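Putative beta-glucosidase (Bifidobacterium adolescentis, PDB 5WAB) catalyses, as a family 3 glycoside hydrolase, the cleavage of beta-glucosides, and probably also removes arabinopyranosyl groups from ginsenosides. Local coordinates at residues S79-E84 / G133-G138; A549-D554 / A570-T575; D577-E582 / F609-E614; E582-Y587 / I618-D623; E643-V648 / A656-V661. All blocks are in the same frame, centred on the assembly; numbering follows the deposited sequence.

Contact 1. Residues S79-E84 / G133-G138; sequences SSWNPE and GHEAVG
Ser80 brings its OG no nearer than 4.4 Å to Glu135 OE2, which is instead met by Trp81, whose backbone N gives it a weak, bent hydrogen bond (3.1 Å, 127° at the hydrogen). The Ser80 hydroxyl bonds to the carbonyl of Leu77 and weakly accepts the amide of Asn82. Glu135 OE2 also lies 3.9 Å from Trp81 CD1, with carboxylate and indole planes 70° apart. Glu135 reaches this spot because its chain runs out straight past CG (chi2 -173°). The indole NE1 bonds to the carbonyl of Lys493, and the Trp81 ring meets Phe605 edge-to-face. Asn82 is the N-cap of helix 83-99, with OD1 taking the amide of Leu85. Pro83, the first residue of that helix, sets its ring against helix 129-144: its CG is 3.3 Å from His134 O. One turn on, Pro83 O lies 4.2 Å from Gly138 CA, an approach that a beta carbon on the glycine would obstruct. With one weak bond across it, the contact of this loop and helix start with helix 129-144 relies on van der Waals contact, of Pro83 with the helix backbone and of the Glu135 chain with the Trp81 region, and the buried carboxylate is held only lightly from this side.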
# COMPACT_ATOMS: atom_id res chain seq x y z
N SER A 79 7.34 -3.82 -0.07
CA SER A 79 8.36 -4.62 -0.74
C SER A 79 8.50 -6.01 -0.13
O SER A 79 9.12 -6.88 -0.75
CB SER A 79 9.70 -3.90 -0.69
OG SER A 79 9.58 -2.57 -1.17
N SER A 80 7.94 -6.24 1.06
CA SER A 80 8.13 -7.51 1.76
C SER A 80 7.29 -8.64 1.18
O SER A 80 7.71 -9.80 1.26
CB SER A 80 7.78 -7.33 3.24
OG SER A 80 6.40 -7.03 3.38
N TRP A 81 6.11 -8.34 0.64
CA TRP A 81 5.17 -9.37 0.18
C TRP A 81 4.93 -10.42 1.26
O TRP A 81 4.80 -11.61 0.98
CB TRP A 81 5.65 -10.01 -1.13
CG TRP A 81 5.73 -9.07 -2.31
CD1 TRP A 81 6.35 -7.85 -2.35
CD2 TRP A 81 5.20 -9.29 -3.63
NE1 TRP A 81 6.22 -7.29 -3.59
CE2 TRP A 81 5.52 -8.15 -4.40
CE3 TRP A 81 4.48 -10.33 -4.23
CZ2 TRP A 81 5.15 -8.03 -5.74
CZ3 TRP A 81 4.12 -10.20 -5.56
CH2 TRP A 81 4.45 -9.06 -6.29
N ASN A 82 4.88 -9.96 2.51
CA ASN A 82 4.91 -10.84 3.68
C ASN A 82 3.76 -10.47 4.61
O ASN A 82 3.94 -9.70 5.56
CB ASN A 82 6.25 -10.73 4.42
CG ASN A 82 6.44 -11.83 5.46
OD1 ASN A 82 5.48 -12.47 5.88
ND2 ASN A 82 7.69 -12.04 5.87
N PRO A 83 2.56 -11.00 4.35
CA PRO A 83 1.42 -10.68 5.22
C PRO A 83 1.64 -11.05 6.67
O PRO A 83 1.16 -10.33 7.56
CB PRO A 83 0.27 -11.48 4.59
CG PRO A 83 0.67 -11.62 3.15
CD PRO A 83 2.16 -11.77 3.16
N GLU A 84 2.36 -12.14 6.94
CA GLU A 84 2.58 -12.52 8.33
C GLU A 84 3.41 -11.47 9.06
O GLU A 84 3.09 -11.08 10.19
CB GLU A 84 3.25 -13.89 8.41
CG GLU A 84 2.40 -15.07 7.92
CD GLU A 84 2.40 -15.20 6.39
OE1 GLU A 84 3.23 -14.54 5.74
OE2 GLU A 84 1.59 -15.98 5.85
N GLY A 133 -4.36 -5.34 -1.21
CA GLY A 133 -5.33 -5.94 -0.31
C GLY A 133 -4.73 -7.07 0.51
O GLY A 133 -4.96 -7.16 1.72
N HIS A 134 -3.96 -7.94 -0.13
CA HIS A 134 -3.38 -9.08 0.58
C HIS A 134 -2.17 -8.72 1.43
O HIS A 134 -1.72 -9.55 2.23
CB HIS A 134 -3.02 -10.19 -0.42
CG HIS A 134 -4.22 -10.87 -1.00
ND1 HIS A 134 -5.15 -10.21 -1.78
CD2 HIS A 134 -4.65 -12.15 -0.90
CE1 HIS A 134 -6.10 -11.06 -2.14
NE2 HIS A 134 -5.82 -12.24 -1.63
N GLU A 135 -1.64 -7.50 1.29
CA GLU A 135 -0.60 -7.02 2.20
C GLU A 135 -1.20 -6.23 3.36
O GLU A 135 -0.98 -6.57 4.53
CB GLU A 135 0.40 -6.16 1.43
CG GLU A 135 1.39 -6.95 0.61
CD GLU A 135 2.46 -6.08 0.02
OE1 GLU A 135 2.12 -4.99 -0.48
OE2 GLU A 135 3.64 -6.48 0.06
N ALA A 136 -1.96 -5.18 3.05
CA ALA A 136 -2.43 -4.27 4.09
C ALA A 136 -3.41 -4.93 5.04
O ALA A 136 -3.64 -4.39 6.14
CB ALA A 136 -3.05 -3.04 3.46
N VAL A 137 -3.99 -6.08 4.67
CA VAL A 137 -4.89 -6.79 5.57
C VAL A 137 -4.17 -7.19 6.85
O VAL A 137 -4.80 -7.34 7.91
CB VAL A 137 -5.51 -8.01 4.86
CG1 VAL A 137 -4.43 -9.03 4.53
CG2 VAL A 137 -6.62 -8.65 5.71
N GLY A 138 -2.85 -7.36 6.79
CA GLY A 138 -2.10 -7.69 7.98
C GLY A 138 -2.19 -6.62 9.05
O GLY A 138 -2.17 -6.92 10.25

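Contact 2. Residues A549-D554 / A570-T575; sequences ATFAID and ATVTNT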
# COMPACT_ATOMS: atom_id res chain seq x y z
N ALA A 549 21.11 -14.79 -3.02
CA ALA A 549 20.99 -16.21 -3.33
C ALA A 549 20.43 -16.40 -4.74
O ALA A 549 20.00 -15.45 -5.40
CB ALA A 549 20.09 -16.92 -2.31
N THR A 550 20.45 -17.65 -5.20
CA THR A 550 19.85 -18.03 -6.46
C THR A 550 18.76 -19.06 -6.21
O THR A 550 18.87 -19.88 -5.29
CB THR A 550 20.89 -18.59 -7.45
OG1 THR A 550 21.53 -19.75 -6.88
CG2 THR A 550 21.94 -17.55 -7.78
N PHE A 551 17.71 -19.01 -7.02
CA PHE A 551 16.56 -19.89 -6.85
C PHE A 551 16.15 -20.47 -8.20
O PHE A 551 16.40 -19.88 -9.25
CB PHE A 551 15.38 -19.15 -6.19
CG PHE A 551 15.70 -18.62 -4.82
CD1 PHE A 551 16.31 -17.38 -4.67
CD2 PHE A 551 15.42 -19.36 -3.69
CE1 PHE A 551 16.62 -16.89 -3.41
CE2 PHE A 551 15.72 -18.87 -2.43
CZ PHE A 551 16.33 -17.63 -2.29
N ALA A 552 15.52 -21.64 -8.14
CA ALA A 552 15.02 -22.32 -9.33
C ALA A 552 13.62 -22.84 -9.04
O ALA A 552 13.34 -23.32 -7.94
CB ALA A 552 15.93 -23.48 -9.74
N ILE A 553 12.74 -22.73 -10.03
CA ILE A 553 11.36 -23.18 -9.92
C ILE A 553 11.13 -24.32 -10.90
O ILE A 553 11.43 -24.20 -12.09
CB ILE A 553 10.37 -22.02 -10.19
CG1 ILE A 553 10.52 -20.95 -9.12
CG2 ILE A 553 8.94 -22.53 -10.22
CD1 ILE A 553 9.66 -19.74 -9.35
N ASP A 554 10.62 -25.44 -10.39
CA ASP A 554 10.25 -26.56 -11.23
C ASP A 554 9.06 -27.26 -10.60
O ASP A 554 8.52 -26.81 -9.59
CB ASP A 554 11.44 -27.51 -11.44
CG ASP A 554 12.04 -28.00 -10.13
OD1 ASP A 554 11.48 -27.69 -9.05
OD2 ASP A 554 13.07 -28.72 -10.19
N ALA A 570 3.81 -25.84 -7.21
CA ALA A 570 5.16 -25.57 -7.69
C ALA A 570 6.18 -25.81 -6.59
O ALA A 570 5.87 -25.73 -5.40
CB ALA A 570 5.28 -24.14 -8.22
N THR A 571 7.43 -26.06 -7.00
CA THR A 571 8.56 -26.22 -6.08
C THR A 571 9.58 -25.13 -6.33
O THR A 571 10.00 -24.91 -7.48
CB THR A 571 9.25 -27.58 -6.25
OG1 THR A 571 8.33 -28.64 -5.98
CG2 THR A 571 10.43 -27.68 -5.28
N VAL A 572 10.02 -24.46 -5.27
CA VAL A 572 11.07 -23.45 -5.35
C VAL A 572 12.25 -23.94 -4.53
O VAL A 572 12.07 -24.48 -3.43
CB VAL A 572 10.56 -22.08 -4.87
CG1 VAL A 572 9.93 -22.19 -3.50
CG2 VAL A 572 11.69 -21.05 -4.87
N THR A 573 13.46 -23.76 -5.06
CA THR A 573 14.66 -24.34 -4.46
C THR A 573 15.76 -23.30 -4.39
O THR A 573 16.01 -22.59 -5.37
CB THR A 573 15.13 -25.55 -5.26
OG1 THR A 573 14.04 -26.46 -5.45
CG2 THR A 573 16.27 -26.26 -4.54
N ASN A 574 16.39 -23.18 -3.22
CA ASN A 574 17.57 -22.33 -3.07
C ASN A 574 18.78 -23.09 -3.60
O ASN A 574 19.26 -24.03 -2.96
CB ASN A 574 17.76 -21.93 -1.61
CG ASN A 574 18.84 -20.88 -1.42
OD1 ASN A 574 19.76 -20.76 -2.23
ND2 ASN A 574 18.74 -20.12 -0.34
N THR A 575 19.28 -22.68 -4.77
CA THR A 575 20.37 -23.36 -5.45
C THR A 575 21.73 -22.72 -5.17
O THR A 575 22.65 -22.89 -5.97
CB THR A 575 20.11 -23.40 -6.96
OG1 THR A 575 20.02 -22.05 -7.45
CG2 THR A 575 18.82 -24.14 -7.26
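Ala552 and Thr573 form a hydrogen-bonded antiparallel pair, and Asp554 with Thr571 forms the next; each pair exchanges two N-H...O bonds. In the first, Thr573 N reaches Ala552 O at 2.9 Å. Beyond the strand end, Thr575 N still bonds to Thr550 O, although the amide is tilted 35° from the carbonyl plane. At the non-hydrogen-bonded pairs Phe551-Asn574 and Ile553-Val572, CA-H...O contacts fill in, among them Phe551 CA to Thr573 O at 3.1 Å.

The one side-chain hydrogen bond between the two segments joins the hydroxyls Thr550 OG1 and Thr575 OG1, 2.8 Å apart, the two side chains being set nearly perpendicular to each other. On the same face, Ala552 CB touches Thr575 CG2 (3.9 Å).

The other face is mostly apolar, with Asn574 among its residues. The Phe551 ring crosses the Asn574 side chain at a slant, CE2 being 3.8 Å from Asn574 CB, with ring and amide planes 41° apart. Asn574 CG stands opposite the backbone N (chi1 -171°), which brings the amide up to the ring; its OD1 bonds to Ser576 OG, and its ND2 to the carbonyls of Val578 and Leu610. An alanine in place of Phe551 would remove the ring, and the Asn574 side chain would probably lose its apolar flank. Ile553 CG1 meets Val572 CB at 4.4 Å.

The segments belong to the hairpin of strands 551-560 and 566-574. Strand 615-622 pairs with the far edge of 566-574, while Phe551 and Val572 pack on strand 580-590 of the facing sheet.

Contact 3. Residues D577-E582 / F609-E614; sequences DVDAAE and FLKAGE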
# COMPACT_ATOMS: atom_id res chain seq x y z
N ASP A 577 24.64 -21.00 -1.91
CA ASP A 577 25.22 -21.23 -0.59
C ASP A 577 24.76 -20.20 0.44
O ASP A 577 25.30 -20.15 1.54
CB ASP A 577 26.75 -21.22 -0.66
CG ASP A 577 27.30 -22.28 -1.57
OD1 ASP A 577 26.77 -23.42 -1.54
OD2 ASP A 577 28.26 -21.99 -2.31
N VAL A 578 23.77 -19.38 0.09
CA VAL A 578 23.32 -18.28 0.94
C VAL A 578 21.86 -18.51 1.32
O VAL A 578 21.02 -18.77 0.45
CB VAL A 578 23.49 -16.93 0.24
CG1 VAL A 578 22.99 -15.80 1.14
CG2 VAL A 578 24.95 -16.72 -0.16
N ASP A 579 21.57 -18.40 2.61
CA ASP A 579 20.19 -18.46 3.08
C ASP A 579 19.48 -17.16 2.72
O ASP A 579 19.96 -16.07 3.06
CB ASP A 579 20.16 -18.68 4.60
CG ASP A 579 20.93 -19.94 5.02
OD1 ASP A 579 21.31 -20.75 4.15
OD2 ASP A 579 21.15 -20.11 6.24
N ALA A 580 18.37 -17.26 2.00
CA ALA A 580 17.63 -16.08 1.57
C ALA A 580 16.20 -16.47 1.24
O ALA A 580 15.87 -17.65 1.11
CB ALA A 580 18.30 -15.41 0.36
N ALA A 581 15.34 -15.46 1.10
CA ALA A 581 13.93 -15.65 0.80
C ALA A 581 13.63 -15.31 -0.65
O ALA A 581 14.22 -14.40 -1.24
CB ALA A 581 13.06 -14.79 1.72
N GLU A 582 12.67 -16.04 -1.22
CA GLU A 582 12.20 -15.82 -2.58
C GLU A 582 10.69 -15.67 -2.56
O GLU A 582 10.00 -16.35 -1.80
CB GLU A 582 12.61 -16.99 -3.49
CG GLU A 582 12.11 -16.91 -4.93
CD GLU A 582 12.69 -15.74 -5.69
OE1 GLU A 582 13.72 -15.92 -6.37
OE2 GLU A 582 12.11 -14.63 -5.61
N PHE A 609 11.23 -18.55 3.00
CA PHE A 609 12.59 -18.45 3.52
C PHE A 609 13.23 -19.83 3.42
O PHE A 609 12.72 -20.80 3.98
CB PHE A 609 12.56 -17.94 4.96
CG PHE A 609 11.75 -16.68 5.14
CD1 PHE A 609 10.36 -16.74 5.29
CD2 PHE A 609 12.36 -15.43 5.14
CE1 PHE A 609 9.61 -15.58 5.44
CE2 PHE A 609 11.61 -14.27 5.30
CZ PHE A 609 10.24 -14.35 5.45
N LEU A 610 14.34 -19.91 2.69
CA LEU A 610 15.01 -21.18 2.42
C LEU A 610 16.49 -21.07 2.72
O LEU A 610 17.16 -20.14 2.24
CB LEU A 610 14.81 -21.60 0.96
CG LEU A 610 13.39 -21.89 0.49
CD1 LEU A 610 13.36 -22.03 -1.01
CD2 LEU A 610 12.88 -23.15 1.17
N LYS A 611 17.01 -22.01 3.51
CA LYS A 611 18.45 -22.11 3.68
C LYS A 611 19.09 -22.70 2.43
O LYS A 611 18.42 -23.18 1.51
CB LYS A 611 18.82 -22.96 4.89
CG LYS A 611 18.43 -22.35 6.22
CD LYS A 611 18.99 -23.19 7.34
CE LYS A 611 18.66 -22.62 8.70
NZ LYS A 611 19.26 -23.43 9.80
N ALA A 612 20.42 -22.66 2.42
CA ALA A 612 21.21 -23.12 1.28
C ALA A 612 20.88 -24.57 0.95
O ALA A 612 21.03 -25.46 1.79
CB ALA A 612 22.69 -22.95 1.57
N GLY A 613 20.42 -24.81 -0.28
CA GLY A 613 20.11 -26.14 -0.74
C GLY A 613 18.70 -26.60 -0.48
O GLY A 613 18.27 -27.61 -1.06
N GLU A 614 17.94 -25.89 0.35
CA GLU A 614 16.60 -26.32 0.70
C GLU A 614 15.61 -26.04 -0.43
O GLU A 614 15.80 -25.14 -1.25
CB GLU A 614 16.10 -25.63 1.97
CG GLU A 614 16.68 -26.18 3.26
CD GLU A 614 15.87 -25.77 4.47
OE1 GLU A 614 14.86 -25.05 4.30
OE2 GLU A 614 16.24 -26.18 5.59
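The Phe609 ring leans on Ala581, whose CB lies 3.5 Å from Phe609 CD2; Asn82, from the N-terminal domain, also touches the ring. The other flat group is the Asp579 carboxylate. Ala612 N donates to Asp579 OD1 at 2.7 Å from above the carboxylate plane, 35° out of it. OD1 also lies 3.4 Å from Lys611 CB, and OD2 rests 3.5 Å from Lys611 CG. The Lys611 chain then runs on, extended, and puts NZ 5.2 Å from Asp579 OD2, so the aspartate meets the stem of the lysine without forming a salt bridge. With CG beside its own backbone N (chi1 -56°), Asp579 aims its carboxylate at the opposite chain. Ala612 CB, pointing across, packs 3.6 Å from Asp577 C. Between these ends, Ala580 and Leu610 exchange two backbone bonds, Ala580 N to Leu610 O being 3.1 Å. Leu610 O also accepts from Asn574 ND2. The chain then leaves strand 601-610 by a type II turn from Lys611 to Glu614, with Gly613 at its third position. The arrangement is the open end of an antiparallel beta hairpin, strands 580-590 and 601-610, where an aspartate side chain takes over from backbone pairing in the fibronectin type III-like domain.

Contact 4. Residues E582-Y587 / I618-D623; sequences ETVQVY and ITFDLD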
# COMPACT_ATOMS: atom_id res chain seq x y z
N GLU A 582 12.67 -16.04 -1.22
CA GLU A 582 12.20 -15.82 -2.58
C GLU A 582 10.69 -15.67 -2.56
O GLU A 582 10.00 -16.35 -1.80
CB GLU A 582 12.61 -16.99 -3.49
CG GLU A 582 12.11 -16.91 -4.93
CD GLU A 582 12.69 -15.74 -5.69
OE1 GLU A 582 13.72 -15.92 -6.37
OE2 GLU A 582 12.11 -14.63 -5.61
N THR A 583 10.18 -14.77 -3.39
CA THR A 583 8.75 -14.51 -3.47
C THR A 583 8.24 -14.99 -4.82
O THR A 583 8.44 -14.32 -5.84
CB THR A 583 8.44 -13.04 -3.25
OG1 THR A 583 8.87 -12.66 -1.94
CG2 THR A 583 6.94 -12.78 -3.38
N VAL A 584 7.56 -16.13 -4.82
CA VAL A 584 6.98 -16.69 -6.04
C VAL A 584 5.67 -15.97 -6.34
O VAL A 584 4.86 -15.72 -5.43
CB VAL A 584 6.77 -18.20 -5.90
CG1 VAL A 584 6.13 -18.78 -7.15
CG2 VAL A 584 8.09 -18.90 -5.59
N GLN A 585 5.45 -15.64 -7.61
CA GLN A 585 4.31 -14.84 -8.03
C GLN A 585 3.53 -15.59 -9.10
O GLN A 585 4.12 -16.23 -9.97
CB GLN A 585 4.77 -13.47 -8.55
CG GLN A 585 5.74 -12.76 -7.60
CD GLN A 585 6.41 -11.54 -8.20
OE1 GLN A 585 5.89 -10.91 -9.12
NE2 GLN A 585 7.58 -11.19 -7.67
N VAL A 586 2.21 -15.51 -9.02
CA VAL A 586 1.31 -16.17 -9.96
C VAL A 586 0.51 -15.09 -10.68
O VAL A 586 -0.12 -14.24 -10.03
CB VAL A 586 0.38 -17.18 -9.27
CG1 VAL A 586 -0.63 -17.74 -10.26
CG2 VAL A 586 1.19 -18.30 -8.64
N TYR A 587 0.54 -15.12 -12.01
CA TYR A 587 -0.24 -14.22 -12.85
C TYR A 587 -1.22 -15.03 -13.68
O TYR A 587 -0.98 -16.19 -14.00
CB TYR A 587 0.68 -13.39 -13.76
CG TYR A 587 1.62 -12.47 -13.02
CD1 TYR A 587 2.80 -12.94 -12.46
CD2 TYR A 587 1.33 -11.12 -12.89
CE1 TYR A 587 3.65 -12.10 -11.78
CE2 TYR A 587 2.17 -10.27 -12.21
CZ TYR A 587 3.33 -10.77 -11.66
OH TYR A 587 4.18 -9.92 -10.98
N ILE A 618 5.00 -25.24 -2.70
CA ILE A 618 4.03 -24.20 -2.39
C ILE A 618 2.85 -24.35 -3.33
O ILE A 618 3.00 -24.77 -4.48
CB ILE A 618 4.62 -22.79 -2.48
CG1 ILE A 618 5.39 -22.61 -3.78
CG2 ILE A 618 5.56 -22.53 -1.31
CD1 ILE A 618 5.86 -21.20 -4.01
N THR A 619 1.66 -23.99 -2.85
CA THR A 619 0.44 -24.10 -3.63
C THR A 619 -0.30 -22.77 -3.66
O THR A 619 -0.18 -21.95 -2.75
CB THR A 619 -0.50 -25.19 -3.08
OG1 THR A 619 -0.86 -24.88 -1.73
CG2 THR A 619 0.17 -26.56 -3.12
N PHE A 620 -1.07 -22.58 -4.73
CA PHE A 620 -1.89 -21.39 -4.91
C PHE A 620 -3.30 -21.83 -5.30
O PHE A 620 -3.47 -22.64 -6.21
CB PHE A 620 -1.32 -20.47 -6.00
CG PHE A 620 0.12 -20.05 -5.77
CD1 PHE A 620 0.41 -18.87 -5.12
CD2 PHE A 620 1.16 -20.83 -6.25
CE1 PHE A 620 1.73 -18.48 -4.92
CE2 PHE A 620 2.48 -20.44 -6.06
CZ PHE A 620 2.76 -19.26 -5.40
N ASP A 621 -4.30 -21.30 -4.59
CA ASP A 621 -5.69 -21.45 -4.99
C ASP A 621 -6.07 -20.28 -5.89
O ASP A 621 -5.78 -19.12 -5.58
CB ASP A 621 -6.60 -21.49 -3.76
CG ASP A 621 -6.63 -22.85 -3.09
OD1 ASP A 621 -6.39 -23.87 -3.78
OD2 ASP A 621 -6.90 -22.91 -1.88
N LEU A 622 -6.72 -20.59 -7.01
CA LEU A 622 -7.20 -19.58 -7.95
C LEU A 622 -8.71 -19.71 -8.03
O LEU A 622 -9.23 -20.57 -8.74
CB LEU A 622 -6.56 -19.75 -9.33
CG LEU A 622 -5.05 -19.50 -9.42
CD1 LEU A 622 -4.52 -19.74 -10.84
CD2 LEU A 622 -4.73 -18.08 -8.97
N ASP A 623 -9.43 -18.86 -7.29
CA ASP A 623 -10.88 -18.94 -7.29
C ASP A 623 -11.43 -18.33 -8.58
O ASP A 623 -10.69 -17.92 -9.47
CB ASP A 623 -11.46 -18.23 -6.06
CG ASP A 623 -11.05 -16.76 -5.97
OD1 ASP A 623 -10.56 -16.19 -6.96
OD2 ASP A 623 -11.23 -16.17 -4.88
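Val586 and Phe620 meet in the hydrophobic core of a beta sandwich, that of the fibronectin type III-like domain, where strands 582-587 and 618-622 lie in opposed sheets. Their axes approach to 9.3 Å and run 28° apart, a separation bridged by side chains alone; no hydrogen bond crosses. Val586 CG2 sits over the centre of one face of the Phe620 ring, 3.4 Å from its centroid, and makes a CH-pi contact only 7° off the ring normal. In Val586 this methyl lies beside the backbone N while CG1 takes the place opposite it (chi1 174°), and CG1 reaches Leu622 CD2 at 4.3 Å. Farther along the ring, Val584 CG1 is 3.8 Å from Phe620 CZ. Its other branch, Val584 CG2, meets Ile618 CD1, the methyl at the end of the isoleucine chain, at 3.6 Å. A leucine replacing Phe620 would take away the flat face, and Val586 CG2 would probably lose its CH-pi partner, leaving a gap beside Val584. Gln585 and Tyr587 face away from this core: Tyr587 OH donates to Gln585 OE1 at 2.7 Å, while Gln585 NE2 bonds to the carbonyl of Gly543. Around the core, Val568 of strand 566-574 touches Phe620 and Leu622, Val608 of strand 601-610 touches Ile618, and Val646 and Val648 of strand 642-648 press on Val586 and Val584, respectively.

Contact 5. Residues E643-V648 / A656-V661; sequences EYTVEV and AAVAVV
Val648 O is gripped by two amides in succession, Ala656 N at 2.6 Å and Ala657 N at 3.1 Å. Two residues of one strand thus face one residue of the other, which is a classic beta bulge in the hairpin of strands 642-648 and 654-663. Both bonds come in the carbonyl plane. Val648 N returns a bond to Ala657 O; past the bulge the antiparallel ladder is regular, Val646-Ala659 and Tyr644-Val661 each exchanging two backbone bonds, and Tyr644 N to Val661 O is short (2.7 Å) and nearly straight, 168° at the hydrogen.

The face bearing Tyr644, Val646, Val648 and Val661 is the buried one, where the valines pack on Val556 and Val558 of strand 551-560 or Val568 of strand 566-574. Tyr644 turns its ring from the partner strand toward Phe627, which it meets edge-to-face, and its OH bonds to the carbonyl of Glu640. On the opposite face, Glu647 and Val658 run abreast in the same direction, with Glu647 CG 3.7 Å from Val658 CG1; the glutamate OE1 bonds to His600 ND1. Thr645 CG2 comes 4.0 Å from Val658 CB, and Glu643 CB touches Val660 CG1 (3.7 Å). In Val661, CG2 stands between backbone N and carbonyl carbon (chi1 of CG1 -63°), which brings this methyl to 3.4 Å from Tyr644 O.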
# COMPACT_ATOMS: atom_id res chain seq x y z
N GLU A 643 -9.64 -20.39 -22.65
CA GLU A 643 -8.35 -20.76 -22.08
C GLU A 643 -7.76 -19.59 -21.31
O GLU A 643 -7.85 -18.43 -21.73
CB GLU A 643 -7.39 -21.23 -23.17
CG GLU A 643 -7.98 -22.32 -24.03
CD GLU A 643 -7.00 -22.84 -25.04
OE1 GLU A 643 -6.16 -22.04 -25.51
OE2 GLU A 643 -7.09 -24.03 -25.41
N TYR A 644 -7.15 -19.90 -20.17
CA TYR A 644 -6.46 -18.92 -19.34
C TYR A 644 -5.07 -19.46 -19.05
O TYR A 644 -4.93 -20.62 -18.64
CB TYR A 644 -7.21 -18.67 -18.03
CG TYR A 644 -8.58 -18.05 -18.20
CD1 TYR A 644 -9.68 -18.83 -18.54
CD2 TYR A 644 -8.78 -16.69 -18.00
CE1 TYR A 644 -10.93 -18.27 -18.69
CE2 TYR A 644 -10.03 -16.12 -18.15
CZ TYR A 644 -11.10 -16.92 -18.49
OH TYR A 644 -12.34 -16.37 -18.64
N THR A 645 -4.06 -18.63 -19.24
CA THR A 645 -2.68 -19.04 -19.00
C THR A 645 -2.30 -18.65 -17.58
O THR A 645 -2.42 -17.49 -17.19
CB THR A 645 -1.73 -18.40 -20.00
OG1 THR A 645 -1.98 -18.91 -21.31
CG2 THR A 645 -0.29 -18.72 -19.62
N VAL A 646 -1.87 -19.64 -16.80
CA VAL A 646 -1.35 -19.41 -15.45
C VAL A 646 0.17 -19.31 -15.55
O VAL A 646 0.82 -20.24 -16.05
CB VAL A 646 -1.77 -20.52 -14.49
CG1 VAL A 646 -1.20 -20.26 -13.11
CG2 VAL A 646 -3.29 -20.61 -14.42
N GLU A 647 0.72 -18.18 -15.12
CA GLU A 647 2.15 -17.93 -15.15
C GLU A 647 2.72 -17.99 -13.74
O GLU A 647 2.15 -17.42 -12.81
CB GLU A 647 2.46 -16.57 -15.78
CG GLU A 647 1.92 -16.42 -17.20
CD GLU A 647 1.99 -14.99 -17.70
OE1 GLU A 647 2.11 -14.07 -16.86
OE2 GLU A 647 1.92 -14.78 -18.93
N VAL A 648 3.85 -18.67 -13.59
CA VAL A 648 4.53 -18.79 -12.30
C VAL A 648 5.94 -18.25 -12.47
O VAL A 648 6.65 -18.62 -13.42
CB VAL A 648 4.56 -20.25 -11.81
CG1 VAL A 648 5.23 -20.34 -10.45
CG2 VAL A 648 3.15 -20.82 -11.76
N ALA A 656 8.82 -18.36 -14.83
CA ALA A 656 9.58 -19.60 -14.86
C ALA A 656 8.85 -20.70 -15.61
O ALA A 656 9.48 -21.48 -16.33
CB ALA A 656 9.89 -20.06 -13.43
N ALA A 657 7.53 -20.78 -15.47
CA ALA A 657 6.76 -21.82 -16.11
C ALA A 657 5.34 -21.32 -16.33
O ALA A 657 4.86 -20.44 -15.61
CB ALA A 657 6.74 -23.11 -15.28
N VAL A 658 4.68 -21.86 -17.35
CA VAL A 658 3.30 -21.53 -17.66
C VAL A 658 2.54 -22.82 -17.92
O VAL A 658 3.12 -23.87 -18.19
CB VAL A 658 3.17 -20.58 -18.87
CG1 VAL A 658 3.89 -19.27 -18.60
CG2 VAL A 658 3.70 -21.24 -20.13
N ALA A 659 1.22 -22.73 -17.80
CA ALA A 659 0.33 -23.85 -18.08
C ALA A 659 -1.04 -23.29 -18.41
O ALA A 659 -1.46 -22.28 -17.83
CB ALA A 659 0.25 -24.82 -16.90
N VAL A 660 -1.73 -23.94 -19.33
CA VAL A 660 -3.01 -23.46 -19.84
C VAL A 660 -4.13 -24.26 -19.19
O VAL A 660 -4.07 -25.49 -19.13
CB VAL A 660 -3.08 -23.57 -21.37
CG1 VAL A 660 -4.46 -23.18 -21.89
CG2 VAL A 660 -2.00 -22.71 -22.01
N VAL A 661 -5.14 -23.56 -18.68
CA VAL A 661 -6.36 -24.19 -18.19
C VAL A 661 -7.53 -23.65 -19.00
O VAL A 661 -7.53 -22.49 -19.43
CB VAL A 661 -6.57 -23.96 -16.68
CG1 VAL A 661 -5.46 -24.59 -15.91
CG2 VAL A 661 -6.65 -22.47 -16.37

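In the fold
From the N terminus, contact 1 closes first, joining the start of helix 83-99 to helix 129-144 in the N-terminal domain. Contact 2 follows in series, closing hairpin 551-560/566-574. Contacts 3 and 4 then cross: one opens before the other closes, and both use strand 580-590, sharing Glu582. Contact 3 pairs this strand with 601-610 inside one sheet, whereas contact 4 spans the sandwich to strand 615-622. Contact 5 comes last and closes the hairpin at the far edge of the four-stranded sheet. Contact 2 joins contact 4 through Ala570 and Ile618, and Tyr587 links contact 4 to Glu647 of contact 5. Trp81, touching Thr583 and Gln585, ties the N-terminal domain to the fibronectin type III-like domain.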